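PDB 3HJL: flagellar motor switch protein fliG from Aquifex aeolicus, which probably forms part of the rotor-mounted switch complex (C ring) at the base of the flagellar basal body, helping set the direction of flagellar rotation. Local coordinates for residues Leu20-Pro23 / Glu24-Met28. Sequence-based numbering, arbitrary orientation.
Sequences LSLP and EEVSM
Pro23 and Ser27 meet across the first turn of helix 24-33, where the proline occupies the N-cap position in the tight turn between two consecutive helices of the N-terminal domain of FliG. Helix 7-21 ends just before; Leu22, with phi/psi off the helical values, breaks the helix, and the next one starts at Glu24. The tight part centres on Pro23 O. Ser27 N donates to Pro23 O at 3.0 Å, nearly straight (170°) and in the carbonyl plane, the i to i+4 bond that opens the helix. Ser27 OG donates to Pro23 O at 3.2 Å from above that plane, and a weak bond comes from Val26 N. Chi1 of 64° sets OG between its own backbone N and carbonyl carbon, from where it folds back over the preceding turn. Without the hydroxyl, as in an alanine here, Pro23 O would probably keep its backbone donors but lose the OG bond. Beside this grip, Leu22 CD1 rests 3.8 Å from Val26 CG1, the two side chains crossing at a slant, while Pro23 CD reaches Val26 CG2 more loosely at 4.4 Å. Ile75 and Ile73 of a nearby loop extend this apolar patch, Ile75 touching Leu22 and Pro23 and Ile73 touching Val26. The loose part, on the solvent side, is Glu24: its CB points away, and of its side chain CB approaches Pro23 C. Glu25, though exposed, makes one close approach that is not a hydrogen bond: bent at chi2 (99°), its carboxylate turns back toward the proline, OE1 coming to 3.1 Å from Pro23 CB.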
loop_
_atom_site.group_PDB
_atom_site.type_symbol
_atom_site.label_atom_id
_atom_site.label_comp_id
_atom_site.label_asym_id
_atom_site.label_seq_id
_atom_site.Cartn_x
_atom_site.Cartn_y
_atom_site.Cartn_z
ATOM N N LEU A 20 8.502 -29.470 34.729
ATOM C CA LEU A 20 9.423 -28.788 33.825
ATOM C C LEU A 20 9.394 -27.241 33.898
ATOM O O LEU A 20 10.388 -26.606 33.566
ATOM C CB LEU A 20 9.133 -29.244 32.394
ATOM C CG LEU A 20 9.288 -30.752 32.161
ATOM C CD1 LEU A 20 8.584 -31.164 30.888
ATOM C CD2 LEU A 20 10.763 -31.132 32.134
ATOM N N SER A 21 8.271 -26.662 34.350
ATOM C CA SER A 21 8.035 -25.202 34.355
ATOM C C SER A 21 8.302 -24.488 35.687
ATOM O O SER A 21 8.668 -23.318 35.686
ATOM C CB SER A 21 6.594 -24.915 33.936
ATOM O OG SER A 21 6.317 -25.462 32.653
ATOM N N LEU A 22 8.063 -25.175 36.806
ATOM C CA LEU A 22 8.264 -24.615 38.153
ATOM C C LEU A 22 9.721 -24.215 38.393
ATOM O O LEU A 22 10.615 -24.745 37.741
ATOM C CB LEU A 22 7.859 -25.631 39.245
ATOM C CG LEU A 22 6.369 -25.891 39.526
ATOM C CD1 LEU A 22 6.212 -27.146 40.353
ATOM C CD2 LEU A 22 5.729 -24.712 40.241
ATOM N N PRO A 23 9.964 -23.298 39.354
ATOM C CA PRO A 23 11.347 -22.945 39.703
ATOM C C PRO A 23 12.136 -24.152 40.201
ATOM O O PRO A 23 11.548 -25.074 40.774
ATOM C CB PRO A 23 11.181 -21.914 40.830
ATOM C CG PRO A 23 9.806 -21.405 40.699
ATOM C CD PRO A 23 8.988 -22.519 40.142
ATOM N N GLU A 24 13.450 -24.142 39.985
ATOM C CA GLU A 24 14.303 -25.272 40.374
ATOM C C GLU A 24 14.352 -25.526 41.884
ATOM O O GLU A 24 14.560 -26.662 42.296
ATOM C CB GLU A 24 15.718 -25.130 39.807
ATOM C CG GLU A 24 15.776 -25.120 38.274
ATOM C CD GLU A 24 17.119 -25.589 37.734
ATOM O OE1 GLU A 24 17.951 -24.733 37.351
ATOM O OE2 GLU A 24 17.353 -26.818 37.731
ATOM N N GLU A 25 14.126 -24.487 42.697
ATOM C CA GLU A 25 14.052 -24.637 44.167
ATOM C C GLU A 25 12.898 -25.573 44.547
ATOM O O GLU A 25 13.032 -26.421 45.434
ATOM C CB GLU A 25 13.827 -23.291 44.878
ATOM C CG GLU A 25 14.829 -22.177 44.567
ATOM C CD GLU A 25 14.312 -21.186 43.531
ATOM O OE1 GLU A 25 13.842 -21.630 42.463
ATOM O OE2 GLU A 25 14.387 -19.965 43.786
ATOM N N VAL A 26 11.771 -25.398 43.860
ATOM C CA VAL A 26 10.574 -26.208 44.074
ATOM C C VAL A 26 10.726 -27.616 43.476
ATOM O O VAL A 26 10.528 -28.612 44.171
ATOM C CB VAL A 26 9.324 -25.505 43.472
ATOM C CG1 VAL A 26 8.099 -26.402 43.559
ATOM C CG2 VAL A 26 9.071 -24.169 44.182
ATOM N N SER A 27 11.126 -27.690 42.208
ATOM C CA SER A 27 11.204 -28.969 41.492
ATOM C C SER A 27 12.412 -29.871 41.814
ATOM O O SER A 27 12.379 -31.061 41.482
ATOM C CB SER A 27 11.116 -28.737 39.982
ATOM O OG SER A 27 12.214 -27.982 39.521
ATOM N N MET A 28 13.479 -29.332 42.416
ATOM C CA MET A 28 14.617 -30.183 42.827
ATOM C C MET A 28 14.169 -31.182 43.897
ATOM O O MET A 28 14.580 -32.344 43.876
ATOM C CB MET A 28 15.835 -29.364 43.324
ATOM C CG MET A 28 15.650 -28.586 44.643
ATOM S SD MET A 28 17.140 -27.698 45.189
ATOM C CE MET A 28 17.321 -26.456 43.904
#